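Local coordinates for polysaccharide deacetylase (Bacillus anthracis, PDB 2J13), which probably removes acetyl groups from N-acetylated sugars of bacterial cell-wall peptidoglycan, as a hydrolase of carbohydrate esterase family 4, at residues 47-52 and 175-180; 54-59 and 234-239. One frame throughout, in Å; residues are numbered along the deposited sequence. Where two conformers were deposited one is given.

Contact 1 (47-52 and 175-180); sequences FYLGDT and FWSLAF
The backbone bond from Phe175 N to Phe47 O, 3.0 Å long, joins these two segments. Beside it the methylene groups of Tyr48 and Phe175 meet, CB to CB at 4.0 Å. The chi1 of Tyr48, 77°, sets CG between its own backbone N and carbonyl carbon. This brings one ring edge to the carbonyl of Trp176, with CD2 3.8 Å from Trp176 O. That carbonyl oxygen also accepts a bond from the indole of Trp20, whose ring stacks on Phe175 and meets Trp176 edge to face. The bond between Phe175 N and Phe47 O continues the pairing of parallel strands 46-47 and 172-174, in a small sheet beside the main sheet of the NodB-type fold. Beyond Phe175 the chains no longer pair as strands. Tyr48 O lies 3.5 Å from Ser177 CB, and Trp176 N is buried with no polar partner. Leu49 CG sits over one face of the Tyr48 ring, toward its rim. From there a methyl, Leu49 CD2, reaches Ser177 and stops 3.6 Å from its OG. This is van der Waals packing; the polar partner of Ser177 OG is the backbone N of Ile207. Leu178 then enters the main sheet alongside strand 207-210.

Contact 2 (54-59 and 234-239); sequences KKDIYL and HFKSLD. With ZN (zinc ion), chain D.
Asp56 and His234 bind one zinc ion through the nearer oxygen and nitrogen of their side chains. Asp56 OD1 is 2.0 Å from the zinc, and His234 ND1 is 2.2 Å from it. Two waters are also bound. OD1 lies in the plane of the imidazole, at its edge. It is close to ND1 because both serve the metal, not through a hydrogen bond. The carboxylate and ring planes are 56° apart. The second carboxylate oxygen does not ligate the zinc. Asp56 OD2 instead takes a salt bridge from Lys236 NZ at 3.0 Å, met 62° out of the carboxylate plane. Lys54 NZ adds a weak, longer bond to the same oxygen. Lys236 CG passes beside Asp56 CB; beyond it the chain bends at chi2 (-75°) and again at chi3 and chi4, which brings NZ over the carboxylate.

Behind this shell, parallel strands 56-59 and 234-236 fix the register. His234 N bonds to Lys55 O, Ile57 N to His234 O, and Lys236 N to Ile57 O. On the opposite face of the sheet, Ile57 CD1 makes a CH-pi contact over the Phe235 ring, 3.9 Å from its centroid. Helix 217-230 covers this pair. On the zinc side, Tyr58 CE1 rests 3.5 Å from Lys236 CB.

His113 and His117 bind a zinc elsewhere, consistent with the histidine pair of the family's catalytic metal site. The zinc here is probably not the catalytic one. Zinc and two ammonium groups around one carboxylate would favour its ionised form.

The segments alternate along the chain: 47-52, 54-59, 175-180, then 234-239. The two contacts therefore cross in sequence, and their centres lie 10 Å apart. They touch where Gly50 CA packs 4.0 Å from Tyr58 CE2. Both reach the main parallel sheet. Strand 207-210 pairs with 56-63 on one side and 178-179 on the other, so it links the two sites. Contact 1 joins the small sheet of 46-47, 172-174 and 150-151 to the main one. Contact 2 pairs strand 56-63 with the last strand of the chain, 234-236. It thus joins the beginning and end of the NodB homology region, while contact 1 ties the segment just ahead of strand 56-63 to residues 175-180.

Contact 1 (47-52 and 175-180)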
loop_
_atom_site.group_PDB
_atom_site.type_symbol
_atom_site.label_atom_id
_atom_site.label_comp_id
_atom_site.label_asym_id
_atom_site.label_seq_id
_atom_site.Cartn_x
_atom_site.Cartn_y
_atom_site.Cartn_z
ATOM N N PHE A 47 -9.887 3.179 2.381
ATOM C CA PHE A 47 -10.519 2.113 1.595
ATOM C C PHE A 47 -9.721 0.843 1.709
ATOM O O PHE A 47 -8.539 0.867 2.062
ATOM C CB PHE A 47 -10.779 2.540 0.144
ATOM C CG PHE A 47 -9.575 2.985 -0.621
ATOM C CD1 PHE A 47 -8.759 2.070 -1.260
ATOM C CD2 PHE A 47 -9.286 4.335 -0.768
ATOM C CE1 PHE A 47 -7.663 2.497 -1.989
ATOM C CE2 PHE A 47 -8.179 4.752 -1.494
ATOM C CZ PHE A 47 -7.368 3.840 -2.106
ATOM N N TYR A 48 -10.382 -0.283 1.441
ATOM C CA TYR A 48 -9.743 -1.586 1.452
ATOM C C TYR A 48 -10.144 -2.438 0.249
ATOM O O TYR A 48 -9.561 -3.502 0.057
ATOM C CB TYR A 48 -9.984 -2.348 2.749
ATOM C CG TYR A 48 -11.365 -2.969 2.868
ATOM C CD1 TYR A 48 -12.460 -2.176 3.164
ATOM C CD2 TYR A 48 -11.558 -4.317 2.681
ATOM C CE1 TYR A 48 -13.751 -2.725 3.304
ATOM C CE2 TYR A 48 -12.846 -4.880 2.805
ATOM C CZ TYR A 48 -13.911 -4.081 3.107
ATOM O OH TYR A 48 -15.175 -4.651 3.237
ATOM N N LEU A 49 -11.071 -1.930 -0.555
ATOM C CA LEU A 49 -11.597 -2.599 -1.747
ATOM C C LEU A 49 -11.878 -1.554 -2.801
ATOM O O LEU A 49 -12.142 -0.368 -2.475
ATOM C CB LEU A 49 -12.940 -3.261 -1.456
ATOM C CG LEU A 49 -13.098 -4.609 -0.818
ATOM C CD1 LEU A 49 -14.598 -4.772 -0.570
ATOM C CD2 LEU A 49 -12.536 -5.708 -1.699
ATOM N N GLY A 50 -11.842 -1.970 -4.058
ATOM C CA GLY A 50 -12.317 -1.147 -5.161
ATOM C C GLY A 50 -13.764 -1.512 -5.482
ATOM O O GLY A 50 -14.454 -2.111 -4.681
ATOM N N ASP A 51 -14.204 -1.143 -6.667
ATOM C CA ASP A 51 -15.574 -1.411 -7.114
ATOM C C ASP A 51 -15.822 -2.910 -7.247
ATOM O O ASP A 51 -15.118 -3.582 -7.999
ATOM C CB ASP A 51 -15.755 -0.726 -8.463
ATOM C CG ASP A 51 -17.170 -0.810 -8.977
ATOM O OD1 ASP A 51 -18.056 -1.287 -8.242
ATOM O OD2 ASP A 51 -17.369 -0.380 -10.130
ATOM N N THR A 52 -16.815 -3.423 -6.524
ATOM C CA THR A 52 -17.061 -4.866 -6.439
ATOM C C THR A 52 -17.950 -5.403 -7.566
ATOM O O THR A 52 -18.274 -6.601 -7.592
ATOM C CB THR A 52 -17.698 -5.232 -5.090
ATOM O OG1 THR A 52 -18.925 -4.507 -4.923
ATOM C CG2 THR A 52 -16.767 -4.896 -3.967
ATOM N N PHE A 175 -5.834 0.208 3.083
ATOM C CA PHE A 175 -5.680 -1.086 3.723
ATOM C C PHE A 175 -5.663 -2.168 2.655
ATOM O O PHE A 175 -5.138 -1.908 1.592
ATOM C CB PHE A 175 -6.756 -1.243 4.799
ATOM C CG PHE A 175 -6.549 -0.308 5.944
ATOM C CD1 PHE A 175 -5.674 -0.625 6.954
ATOM C CD2 PHE A 175 -7.182 0.891 5.973
ATOM C CE1 PHE A 175 -5.461 0.256 8.008
ATOM C CE2 PHE A 175 -6.984 1.773 7.039
ATOM C CZ PHE A 175 -6.123 1.440 8.031
ATOM N N TRP A 176 -6.233 -3.338 2.897
ATOM C CA TRP A 176 -6.191 -4.441 1.901
ATOM C C TRP A 176 -7.350 -5.368 2.156
ATOM O O TRP A 176 -7.944 -5.334 3.232
ATOM C CB TRP A 176 -4.876 -5.226 1.970
ATOM C CG TRP A 176 -4.584 -5.863 3.269
ATOM C CD1 TRP A 176 -4.884 -7.122 3.674
ATOM C CD2 TRP A 176 -3.932 -5.235 4.387
ATOM N NE1 TRP A 176 -4.450 -7.337 4.959
ATOM C CE2 TRP A 176 -3.869 -6.186 5.425
ATOM C CE3 TRP A 176 -3.405 -3.960 4.608
ATOM C CZ2 TRP A 176 -3.298 -5.898 6.664
ATOM C CZ3 TRP A 176 -2.846 -3.690 5.828
ATOM C CH2 TRP A 176 -2.797 -4.640 6.842
ATOM N N SER A 177 -7.641 -6.217 1.189
ATOM C CA SER A 177 -8.685 -7.229 1.389
ATOM C C SER A 177 -8.209 -8.668 1.412
ATOM O O SER A 177 -8.907 -9.554 1.977
ATOM C CB SER A 177 -9.809 -7.024 0.386
ATOM O OG SER A 177 -9.395 -7.345 -0.919
ATOM N N LEU A 178 -7.007 -8.900 0.908
ATOM C CA LEU A 178 -6.396 -10.195 0.881
ATOM C C LEU A 178 -4.914 -10.029 1.070
ATOM O O LEU A 178 -4.305 -9.273 0.333
ATOM C CB LEU A 178 -6.659 -10.781 -0.510
ATOM C CG LEU A 178 -7.000 -12.250 -0.632
ATOM C CD1 LEU A 178 -8.201 -12.599 0.270
ATOM C CD2 LEU A 178 -7.263 -12.497 -2.115
ATOM N N ALA A 179 -4.325 -10.740 2.024
ATOM C CA ALA A 179 -2.872 -10.774 2.159
ATOM C C ALA A 179 -2.385 -12.190 2.083
ATOM O O ALA A 179 -3.003 -13.112 2.651
ATOM C CB ALA A 179 -2.423 -10.134 3.437
ATOM N N PHE A 180 -1.284 -12.380 1.381
ATOM C CA PHE A 180 -0.682 -13.691 1.340
ATOM C C PHE A 180 0.804 -13.707 1.542
ATOM O O PHE A 180 1.566 -13.169 0.747
ATOM C CB PHE A 180 -1.040 -14.440 0.073
ATOM C CG PHE A 180 -0.555 -15.852 0.105
ATOM C CD1 PHE A 180 -1.042 -16.744 1.057
ATOM C CD2 PHE A 180 0.442 -16.268 -0.754
ATOM C CE1 PHE A 180 -0.559 -18.039 1.121
ATOM C CE2 PHE A 180 0.926 -17.566 -0.694
ATOM C CZ PHE A 180 0.424 -18.444 0.246
#

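Contact 2 (54-59 and 234-239)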
loop_
_atom_site.group_PDB
_atom_site.type_symbol
_atom_site.label_atom_id
_atom_site.label_comp_id
_atom_site.label_asym_id
_atom_site.label_seq_id
_atom_site.Cartn_x
_atom_site.Cartn_y
_atom_site.Cartn_z
ATOM N N LYS A 54 -17.004 -4.753 -10.810
ATOM C CA LYS A 54 -16.060 -4.860 -11.916
ATOM C C LYS A 54 -14.946 -5.818 -11.491
ATOM O O LYS A 54 -14.604 -5.887 -10.309
ATOM C CB LYS A 54 -15.440 -3.494 -12.219
ATOM C CG LYS A 54 -16.417 -2.418 -12.654
ATOM C CD LYS A 54 -15.757 -1.031 -12.661
ATOM C CE LYS A 54 -14.716 -0.865 -13.774
ATOM N NZ LYS A 54 -14.011 0.460 -13.680
ATOM N N LYS A 55 -14.370 -6.535 -12.453
ATOM C CA LYS A 55 -13.307 -7.497 -12.185
ATOM C C LYS A 55 -11.928 -6.829 -12.236
ATOM O O LYS A 55 -10.959 -7.401 -12.753
ATOM C CB LYS A 55 -13.357 -8.679 -13.173
ATOM C CG LYS A 55 -14.402 -9.724 -12.787
ATOM C CD LYS A 55 -14.255 -11.047 -13.579
ATOM C CE LYS A 55 -14.810 -12.231 -12.779
ATOM N NZ LYS A 55 -14.634 -13.538 -13.499
ATOM N N ASP A 56 -11.846 -5.629 -11.675
ATOM C CA ASP A 56 -10.564 -4.926 -11.494
ATOM C C ASP A 56 -10.028 -5.229 -10.116
ATOM O O ASP A 56 -10.770 -5.218 -9.138
ATOM C CB ASP A 56 -10.754 -3.410 -11.632
ATOM C CG ASP A 56 -11.114 -2.990 -13.040
ATOM O OD1 ASP A 56 -10.984 -3.825 -13.949
ATOM O OD2 ASP A 56 -11.515 -1.833 -13.235
ATOM N N ILE A 57 -8.735 -5.528 -10.056
ATOM C CA ILE A 57 -8.033 -5.819 -8.810
ATOM C C ILE A 57 -6.716 -5.041 -8.738
ATOM O O ILE A 57 -6.242 -4.507 -9.731
ATOM C CB ILE A 57 -7.826 -7.305 -8.614
ATOM C CG1 ILE A 57 -7.021 -7.910 -9.781
ATOM C CG2 ILE A 57 -9.203 -7.988 -8.412
ATOM C CD1 ILE A 57 -6.682 -9.425 -9.588
ATOM N N TYR A 58 -6.158 -4.936 -7.528
ATOM C CA TYR A 58 -5.078 -3.967 -7.238
ATOM C C TYR A 58 -3.980 -4.622 -6.426
ATOM O O TYR A 58 -4.197 -4.976 -5.297
ATOM C CB TYR A 58 -5.661 -2.770 -6.473
ATOM C CG TYR A 58 -6.864 -2.202 -7.173
ATOM C CD1 TYR A 58 -6.713 -1.235 -8.146
ATOM C CD2 TYR A 58 -8.139 -2.670 -6.897
ATOM C CE1 TYR A 58 -7.824 -0.728 -8.843
ATOM C CE2 TYR A 58 -9.253 -2.168 -7.577
ATOM C CZ TYR A 58 -9.070 -1.202 -8.555
ATOM O OH TYR A 58 -10.125 -0.644 -9.258
ATOM N N LEU A 59 -2.809 -4.785 -7.035
ATOM C CA LEU A 59 -1.669 -5.382 -6.392
ATOM C C LEU A 59 -0.872 -4.330 -5.609
ATOM O O LEU A 59 -0.547 -3.249 -6.140
ATOM C CB LEU A 59 -0.814 -6.047 -7.470
ATOM C CG LEU A 59 0.437 -6.777 -7.052
ATOM C CD1 LEU A 59 0.073 -7.898 -6.103
ATOM C CD2 LEU A 59 1.236 -7.318 -8.246
ATOM N N HIS A 234 -8.636 -7.890 -14.309
ATOM C CA HIS A 234 -7.747 -6.860 -14.835
ATOM C C HIS A 234 -6.999 -6.249 -13.670
ATOM O O HIS A 234 -7.622 -5.869 -12.698
ATOM C CB HIS A 234 -8.567 -5.757 -15.496
ATOM C CG HIS A 234 -9.587 -6.274 -16.469
ATOM N ND1 HIS A 234 -10.889 -5.816 -16.505
ATOM C CD2 HIS A 234 -9.508 -7.262 -17.389
ATOM C CE1 HIS A 234 -11.562 -6.485 -17.426
ATOM N NE2 HIS A 234 -10.747 -7.368 -17.979
ATOM N N PHE A 235 -5.689 -6.140 -13.804
ATOM C CA PHE A 235 -4.839 -5.531 -12.775
ATOM C C PHE A 235 -4.680 -4.048 -13.033
ATOM O O PHE A 235 -4.161 -3.639 -14.094
ATOM C CB PHE A 235 -3.470 -6.191 -12.775
ATOM C CG PHE A 235 -3.467 -7.575 -12.232
ATOM C CD1 PHE A 235 -3.691 -8.678 -13.058
ATOM C CD2 PHE A 235 -3.202 -7.788 -10.900
ATOM C CE1 PHE A 235 -3.660 -9.951 -12.560
ATOM C CE2 PHE A 235 -3.174 -9.090 -10.371
ATOM C CZ PHE A 235 -3.408 -10.171 -11.213
ATOM N N LYS A 236 -5.078 -3.252 -12.050
ATOM C CA LYS A 236 -5.153 -1.815 -12.164
ATOM C C LYS A 236 -4.353 -1.128 -11.047
ATOM O O LYS A 236 -3.870 -1.785 -10.117
ATOM C CB LYS A 236 -6.620 -1.388 -12.113
ATOM C CG LYS A 236 -7.533 -2.046 -13.161
ATOM C CD LYS A 236 -7.297 -1.442 -14.522
ATOM C CE LYS A 236 -8.566 -1.254 -15.292
ATOM N NZ LYS A 236 -9.444 -0.222 -14.665
ATOM N N SER A 237 -4.210 0.185 -11.161
ATOM C CA SER A 237 -3.484 0.984 -10.164
ATOM C C SER A 237 -4.420 1.616 -9.157
ATOM O O SER A 237 -5.622 1.703 -9.377
ATOM C CB SER A 237 -2.720 2.109 -10.842
ATOM O OG SER A 237 -3.620 3.161 -11.144
ATOM N N LEU A 238 -3.859 2.097 -8.051
ATOM C CA LEU A 238 -4.663 2.780 -7.033
ATOM C C LEU A 238 -5.240 4.099 -7.571
ATOM O O LEU A 238 -6.302 4.497 -7.155
ATOM C CB LEU A 238 -3.877 3.013 -5.755
ATOM C CG LEU A 238 -3.492 1.741 -4.999
ATOM C CD1 LEU A 238 -2.787 2.116 -3.706
ATOM C CD2 LEU A 238 -4.727 0.868 -4.681
ATOM N N ASP A 239 -4.539 4.740 -8.495
ATOM C CA ASP A 239 -5.119 5.884 -9.251
ATOM C C ASP A 239 -6.404 5.455 -9.998
ATOM O O ASP A 239 -7.413 6.196 -10.042
ATOM C CB ASP A 239 -4.083 6.452 -10.230
ATOM C CG ASP A 239 -2.891 7.173 -9.549
ATOM O OD1 ASP A 239 -2.852 7.404 -8.320
ATOM O OD2 ASP A 239 -1.950 7.529 -10.295
HETATM ZN ZN ZN D . -11.444 -3.765 -15.845
HETATM O O HOH W 1 -2.211 -1.552 -7.705
HETATM O O HOH W 2 -2.516 -4.184 -9.913
HETATM O O HOH W 3 -11.395 -2.581 -17.944
HETATM O O HOH W 4 -13.710 -3.887 -15.725
#